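Local coordinates for methylaspartate ammonia-lyase (Citrobacter amalonaticus, PDB 1KKO), which catalyses the reversible, magnesium-dependent anti elimination of ammonia from (2S,3S)-3-methyl-L-aspartate to give mesaconate, at residues R114-D117 and K118-I121; D248-P251 and V252-A255; M389-D392 and E393-I397. All coordinates share one frame; numbering follows the deposited sequence.

Contact 1. Residues R114-D117 and K118-I121; sequences RFFD and KLRI
Leu119 uses its two methyl branches on two neighbouring phenylalanines as helix 110-118 gives way to strand 120-121, the first strand of a two-stranded antiparallel hairpin. Its CD1 lies 4.0 Å from Phe115 CZ, at the far end of that ring, while Leu119 CD2 comes to 4.2 Å from Phe116 CD1; both approaches are oblique. The leucine CG stands opposite the backbone N (chi1 -173°), which directs the fork back along the helix. Phe115 and Phe116 also meet each other: Phe115 CD2 hangs 3.6 Å above the plane of the Phe116 ring, over its centre. In the backbone, Lys118 N makes a weak bond to Phe115 O (3.4 Å, N-H...O angle 146°). A water donates to Phe116 O at 2.8 Å and also to Leu119 O, bridging the two carbonyls where the helix ends. Beyond this first shell, helix 86-101 supplies Leu100, which touches both Phe116 and Leu119, helix 128-146 adds Leu134 and Leu138 to Phe116, and Arg104 makes a cation-pi contact with Phe115. On the polar side, a link runs from this N-terminal region to the C-terminal barrel region of the sequence: Asp117 OD1 forms a salt bridge with Arg131 NH1 and accepts a hydrogen bond from Gly337 N.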
loop_
_atom_site.group_PDB
_atom_site.type_symbol
_atom_site.label_atom_id
_atom_site.label_comp_id
_atom_site.label_asym_id
_atom_site.label_seq_id
_atom_site.Cartn_x
_atom_site.Cartn_y
_atom_site.Cartn_z
ATOM N N ARG A 114 14.510 24.622 -6.349
ATOM C CA ARG A 114 15.784 24.841 -7.022
ATOM C C ARG A 114 16.940 24.951 -6.034
ATOM O O ARG A 114 18.018 24.396 -6.256
ATOM C CB ARG A 114 15.732 26.102 -7.873
ATOM C CG ARG A 114 14.962 25.939 -9.165
ATOM C CD ARG A 114 15.173 27.118 -10.112
ATOM N NE ARG A 114 14.456 28.301 -9.649
ATOM C CZ ARG A 114 13.296 28.713 -10.141
ATOM N NH1 ARG A 114 12.719 28.060 -11.143
ATOM N NH2 ARG A 114 12.704 29.791 -9.633
ATOM N N PHE A 115 16.713 25.636 -4.919
ATOM C CA PHE A 115 17.766 25.805 -3.938
ATOM C C PHE A 115 18.274 24.463 -3.452
ATOM O O PHE A 115 19.466 24.195 -3.471
ATOM C CB PHE A 115 17.305 26.659 -2.759
ATOM C CG PHE A 115 18.285 26.690 -1.633
ATOM C CD1 PHE A 115 19.358 27.565 -1.653
ATOM C CD2 PHE A 115 18.163 25.828 -0.566
ATOM C CE1 PHE A 115 20.266 27.577 -0.629
ATOM C CE2 PHE A 115 19.080 25.838 0.457
ATOM C CZ PHE A 115 20.130 26.724 0.421
ATOM N N PHE A 116 17.360 23.596 -3.028
ATOM C CA PHE A 116 17.786 22.293 -2.545
ATOM C C PHE A 116 18.252 21.366 -3.648
ATOM O O PHE A 116 19.049 20.479 -3.390
ATOM C CB PHE A 116 16.687 21.641 -1.699
ATOM C CG PHE A 116 16.495 22.327 -0.393
ATOM C CD1 PHE A 116 17.425 22.185 0.612
ATOM C CD2 PHE A 116 15.422 23.165 -0.182
ATOM C CE1 PHE A 116 17.272 22.851 1.816
ATOM C CE2 PHE A 116 15.271 23.844 1.021
ATOM C CZ PHE A 116 16.194 23.683 2.009
ATOM N N ASP A 117 17.793 21.588 -4.875
ATOM C CA ASP A 117 18.200 20.711 -5.960
ATOM C C ASP A 117 19.660 20.899 -6.339
ATOM O O ASP A 117 20.254 19.978 -6.892
ATOM C CB ASP A 117 17.337 20.916 -7.200
ATOM C CG ASP A 117 17.180 19.652 -7.996
ATOM O OD1 ASP A 117 16.826 18.598 -7.399
ATOM O OD2 ASP A 117 17.386 19.622 -9.216
ATOM N N LYS A 118 20.214 22.078 -6.048
ATOM C CA LYS A 118 21.585 22.436 -6.423
ATOM C C LYS A 118 22.538 22.575 -5.234
ATOM O O LYS A 118 23.733 22.841 -5.408
ATOM C CB LYS A 118 21.569 23.751 -7.196
ATOM C CG LYS A 118 20.944 23.660 -8.574
ATOM C CD LYS A 118 19.447 23.845 -8.555
ATOM C CE LYS A 118 18.982 24.557 -9.802
ATOM N NZ LYS A 118 19.814 24.177 -10.999
ATOM N N LEU A 119 22.014 22.387 -4.033
ATOM C CA LEU A 119 22.811 22.484 -2.824
ATOM C C LEU A 119 23.904 21.418 -2.750
ATOM O O LEU A 119 23.666 20.260 -3.040
ATOM C CB LEU A 119 21.883 22.334 -1.624
ATOM C CG LEU A 119 22.537 22.570 -0.271
ATOM C CD1 LEU A 119 22.977 24.013 -0.120
ATOM C CD2 LEU A 119 21.578 22.192 0.844
ATOM N N ARG A 120 25.106 21.814 -2.332
ATOM C CA ARG A 120 26.183 20.848 -2.130
ATOM C C ARG A 120 26.721 20.899 -0.702
ATOM O O ARG A 120 26.975 21.983 -0.161
ATOM C CB ARG A 120 27.324 21.069 -3.118
ATOM C CG ARG A 120 26.970 20.684 -4.535
ATOM C CD ARG A 120 27.990 21.132 -5.557
ATOM N NE ARG A 120 27.592 20.750 -6.908
ATOM C CZ ARG A 120 27.856 19.572 -7.456
ATOM N NH1 ARG A 120 28.522 18.650 -6.777
ATOM N NH2 ARG A 120 27.448 19.314 -8.689
ATOM N N ILE A 121 26.884 19.724 -0.105
ATOM C CA ILE A 121 27.390 19.581 1.255
ATOM C C ILE A 121 28.660 18.763 1.133
ATOM O O ILE A 121 28.636 17.658 0.584
ATOM C CB ILE A 121 26.391 18.820 2.149
ATOM C CG1 ILE A 121 25.036 19.536 2.205
ATOM C CG2 ILE A 121 26.969 18.634 3.550
ATOM C CD1 ILE A 121 25.060 20.828 2.965
HETATM O O HOH W 1 21.501 19.278 -3.918
HETATM O O HOH W 2 19.604 21.335 -11.061
#

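Contact 2. Residues D248-P251 and V252-A255; sequences DMDP and VRCA
Arg253 turns the edge of its guanidinium, not a face, to Asp248 OD1 and to a water that lies in the guanidinium plane. The Asp248 carboxylate is rotated 44° from that plane, and OD1 meets NH1 in a salt bridge; the two atoms are modelled too close together, so the exact length of the bridge is doubtful, and the place of NH1 is less sure for its other bond too. The water accepts from Arg253 NH1 at 2.9 Å and donates to Asp250 OD2 at 3.0 Å, joining a guanidinium and a carboxylate whose planes stand nearly perpendicular (89°). Asp250 OD2 also rests on the aliphatic part of the arginine, 3.4 Å from Arg253 CD, where the two side chains cross at about a right angle. Asp250 CG is opposite its own backbone N, an orientation that sends OD1 over the start of the helix. There Asp250 OD1 takes two weak bonds, from Val252 N at 3.0 Å and from Arg253 N at 3.5 Å. Regular helical bonding follows, with Cys254 N to Asp250 O and Ala255 N to Pro251 O both at 2.9 Å; the first is nearly collinear with the carbonyl, at a C=O...N angle of 166°. Pro251, in the first helical position, packs on Ala290 and Ile291 of helix 281-298, and Val252 touches Glu294 of the same helix. Together these features define an aspartate N-cap followed by proline, here opening helix 251-260, one of the helices that connect successive parallel strands of the TIM barrel.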
loop_
_atom_site.group_PDB
_atom_site.type_symbol
_atom_site.label_atom_id
_atom_site.label_comp_id
_atom_site.label_asym_id
_atom_site.label_seq_id
_atom_site.Cartn_x
_atom_site.Cartn_y
_atom_site.Cartn_z
ATOM N N ASP A 248 22.538 -10.737 -30.158
ATOM C CA ASP A 248 23.878 -10.220 -30.421
ATOM C C ASP A 248 23.935 -8.679 -30.425
ATOM O O ASP A 248 24.775 -8.095 -31.107
ATOM C CB ASP A 248 24.382 -10.750 -31.782
ATOM C CG ASP A 248 24.230 -12.273 -31.933
ATOM O OD1 ASP A 248 23.511 -12.743 -32.845
ATOM O OD2 ASP A 248 24.797 -13.085 -31.204
HETATM N N MSE A 249 23.044 -8.030 -29.676
HETATM C CA MSE A 249 22.981 -6.560 -29.615
HETATM C C MSE A 249 22.774 -5.914 -30.985
HETATM O O MSE A 249 23.173 -4.769 -31.211
HETATM C CB MSE A 249 24.239 -5.990 -28.966
HETATM C CG MSE A 249 24.566 -6.612 -27.619
HETATM SE SE MSE A 249 23.154 -6.391 -26.296
HETATM C CE MSE A 249 23.406 -4.576 -25.887
ATOM N N ASP A 250 22.131 -6.652 -31.878
ATOM C CA ASP A 250 21.851 -6.191 -33.231
ATOM C C ASP A 250 20.494 -5.497 -33.224
ATOM O O ASP A 250 19.471 -6.163 -33.086
ATOM C CB ASP A 250 21.817 -7.408 -34.155
ATOM C CG ASP A 250 21.682 -7.042 -35.608
ATOM O OD1 ASP A 250 21.124 -5.972 -35.911
ATOM O OD2 ASP A 250 22.099 -7.787 -36.523
ATOM N N PRO A 251 20.464 -4.178 -33.397
ATOM C CA PRO A 251 19.190 -3.448 -33.310
ATOM C C PRO A 251 18.159 -3.923 -34.324
ATOM O O PRO A 251 16.955 -3.917 -34.054
ATOM C CB PRO A 251 19.564 -1.990 -33.602
ATOM C CG PRO A 251 21.027 -1.918 -33.779
ATOM C CD PRO A 251 21.601 -3.297 -33.701
ATOM N N VAL A 252 18.625 -4.314 -35.501
ATOM C CA VAL A 252 17.736 -4.800 -36.538
ATOM C C VAL A 252 17.061 -6.124 -36.146
ATOM O O VAL A 252 15.852 -6.283 -36.316
ATOM C CB VAL A 252 18.488 -4.900 -37.885
ATOM C CG1 VAL A 252 17.666 -5.646 -38.911
ATOM C CG2 VAL A 252 18.833 -3.496 -38.386
ATOM N N ARG A 253 17.828 -7.064 -35.600
ATOM C CA ARG A 253 17.261 -8.343 -35.181
ATOM C C ARG A 253 16.342 -8.127 -33.976
ATOM O O ARG A 253 15.312 -8.782 -33.841
ATOM C CB ARG A 253 18.369 -9.340 -34.844
ATOM C CG ARG A 253 19.107 -9.872 -36.079
ATOM C CD ARG A 253 20.380 -10.629 -35.768
ATOM N NE ARG A 253 20.148 -11.844 -34.995
ATOM C CZ ARG A 253 21.066 -12.426 -34.239
ATOM N NH1 ARG A 253 22.281 -11.901 -34.147
ATOM N NH2 ARG A 253 20.772 -13.528 -33.558
ATOM N N CYS A 254 16.724 -7.195 -33.110
ATOM C CA CYS A 254 15.900 -6.850 -31.960
ATOM C C CYS A 254 14.554 -6.324 -32.444
ATOM O O CYS A 254 13.500 -6.759 -31.970
ATOM C CB CYS A 254 16.601 -5.804 -31.097
ATOM S SG CYS A 254 17.992 -6.440 -30.123
ATOM N N ALA A 255 14.590 -5.407 -33.403
ATOM C CA ALA A 255 13.368 -4.810 -33.931
ATOM C C ALA A 255 12.491 -5.850 -34.615
ATOM O O ALA A 255 11.277 -5.837 -34.468
ATOM C CB ALA A 255 13.693 -3.686 -34.885
HETATM O O HOH W 3 23.847 -9.959 -35.548
#

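Contact 3. Residues M389-D392 and E393-I397; sequences MGFD and EGLNI
Asp392 OD2 accepts a water hydrogen at 2.9 Å and forms a salt bridge with Lys183, and the water also donates to Glu393 OE2 at 2.8 Å. This shared water sits between two carboxylates whose nearest oxygens, Asp392 OD2 and Glu393 OE2, are 4.4 Å apart. Asp392 OD1 forms a salt bridge with Lys187 and a hydrogen bond with Tyr16 OH of the second subunit. Glu393 is bent at its second torsion (chi2 94°), which folds the carboxylate back until Glu393 OE2 is 3.6 Å from Gly390 C; OE1 receives Gly390 N of the second subunit, and by the dimer's symmetry Gly390 N donates to Glu393 OE1 there. Phe391 is the N-cap residue of helix 392-410. Phe391 O takes Leu395 N at 2.9 Å, and the ring lies alongside the leucine, with Phe391 CZ 3.9 Å from Leu395 CD2. Asn396 N follows on Asp392 O at 3.0 Å, while Asn396 ND2 reaches Ser14 OG of the second subunit. The Phe391 side chain is about 7 Å from that of substrate-binding Gln172. With two lysines beside it, Asp392 is probably charged; Glu393 OE2 lies close to Glu393 OE1 of the second subunit, which could raise its pKa, though the N-H and water donors would offset this.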
loop_
_atom_site.group_PDB
_atom_site.type_symbol
_atom_site.label_atom_id
_atom_site.label_comp_id
_atom_site.label_asym_id
_atom_site.label_seq_id
_atom_site.Cartn_x
_atom_site.Cartn_y
_atom_site.Cartn_z
HETATM N N MSE A 389 4.772 -4.086 -4.416
HETATM C CA MSE A 389 4.652 -5.184 -5.363
HETATM C C MSE A 389 3.334 -5.927 -5.216
HETATM O O MSE A 389 3.079 -6.868 -5.956
HETATM C CB MSE A 389 5.842 -6.135 -5.258
HETATM C CG MSE A 389 7.089 -5.566 -5.928
HETATM SE SE MSE A 389 6.811 -5.247 -7.837
HETATM C CE MSE A 389 8.566 -5.423 -8.488
ATOM N N GLY A 390 2.471 -5.505 -4.299
ATOM C CA GLY A 390 1.184 -6.154 -4.147
ATOM C C GLY A 390 0.152 -5.724 -5.165
ATOM O O GLY A 390 -0.871 -6.395 -5.330
ATOM N N PHE A 391 0.436 -4.611 -5.845
ATOM C CA PHE A 391 -0.420 -3.965 -6.843
ATOM C C PHE A 391 -1.684 -3.327 -6.251
ATOM O O PHE A 391 -1.976 -2.156 -6.504
ATOM C CB PHE A 391 -0.789 -4.889 -8.018
ATOM C CG PHE A 391 -1.979 -4.395 -8.776
ATOM C CD1 PHE A 391 -3.219 -4.980 -8.586
ATOM C CD2 PHE A 391 -1.895 -3.281 -9.608
ATOM C CE1 PHE A 391 -4.323 -4.492 -9.211
ATOM C CE2 PHE A 391 -3.025 -2.802 -10.231
ATOM C CZ PHE A 391 -4.229 -3.414 -10.027
ATOM N N ASP A 392 -2.432 -4.077 -5.461
ATOM C CA ASP A 392 -3.708 -3.570 -4.956
ATOM C C ASP A 392 -3.529 -2.285 -4.177
ATOM O O ASP A 392 -4.307 -1.329 -4.315
ATOM C CB ASP A 392 -4.372 -4.607 -4.055
ATOM C CG ASP A 392 -4.604 -5.899 -4.738
ATOM O OD1 ASP A 392 -5.412 -5.919 -5.700
ATOM O OD2 ASP A 392 -3.999 -6.938 -4.368
ATOM N N GLU A 393 -2.517 -2.281 -3.321
ATOM C CA GLU A 393 -2.253 -1.142 -2.464
ATOM C C GLU A 393 -1.866 0.080 -3.283
ATOM O O GLU A 393 -2.365 1.172 -3.047
ATOM C CB GLU A 393 -1.166 -1.486 -1.457
ATOM C CG GLU A 393 -1.526 -2.626 -0.510
ATOM C CD GLU A 393 -1.062 -4.005 -0.955
ATOM O OE1 GLU A 393 -0.635 -4.782 -0.072
ATOM O OE2 GLU A 393 -1.154 -4.338 -2.155
ATOM N N GLY A 394 -0.962 -0.094 -4.235
ATOM C CA GLY A 394 -0.562 1.019 -5.083
ATOM C C GLY A 394 -1.737 1.556 -5.875
ATOM O O GLY A 394 -1.835 2.763 -6.084
ATOM N N LEU A 395 -2.626 0.691 -6.342
ATOM C CA LEU A 395 -3.751 1.186 -7.116
ATOM C C LEU A 395 -4.656 2.010 -6.202
ATOM O O LEU A 395 -5.119 3.090 -6.567
ATOM C CB LEU A 395 -4.541 0.045 -7.764
ATOM C CG LEU A 395 -5.743 0.535 -8.580
ATOM C CD1 LEU A 395 -5.305 1.238 -9.867
ATOM C CD2 LEU A 395 -6.692 -0.625 -8.870
ATOM N N ASN A 396 -4.933 1.487 -5.022
ATOM C CA ASN A 396 -5.715 2.222 -4.042
ATOM C C ASN A 396 -5.106 3.612 -3.837
ATOM O O ASN A 396 -5.803 4.614 -3.857
ATOM C CB ASN A 396 -5.702 1.378 -2.755
ATOM C CG ASN A 396 -6.487 1.966 -1.615
ATOM O OD1 ASN A 396 -6.870 3.153 -1.595
ATOM N ND2 ASN A 396 -6.736 1.117 -0.628
ATOM N N ILE A 397 -3.796 3.677 -3.628
ATOM C CA ILE A 397 -3.126 4.953 -3.383
ATOM C C ILE A 397 -3.206 5.904 -4.585
ATOM O O ILE A 397 -3.589 7.061 -4.446
ATOM C CB ILE A 397 -1.654 4.676 -2.979
ATOM C CG1 ILE A 397 -1.599 4.090 -1.556
ATOM C CG2 ILE A 397 -0.788 5.937 -3.103
ATOM C CD1 ILE A 397 -0.354 3.325 -1.271
HETATM O O HOH W 4 -2.301 -6.884 -2.061
#

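Overall arrangement
Along the chain the order is contact 1, contact 2, contact 3, and none touches another. The centres of contacts 1 and 2 are about 41 Å apart. Those of contacts 1 and 3 are about 33 Å apart, and those of contacts 2 and 3 about 35 Å. Contact 1 belongs to the N-terminal, enolase-like family region. The other two start helices of the TIM barrel: helix 251-260, between strands 234-238 and 270-273, and helix 392-410, after strand 382-384. The two strands flanking the helix of contact 2 end at the magnesium ligands Asp238 and Glu273, although that contact itself lies on the periphery, away from the annotated sites. Contact 3, about 14 Å from the chain centre, is the one that meets the second subunit.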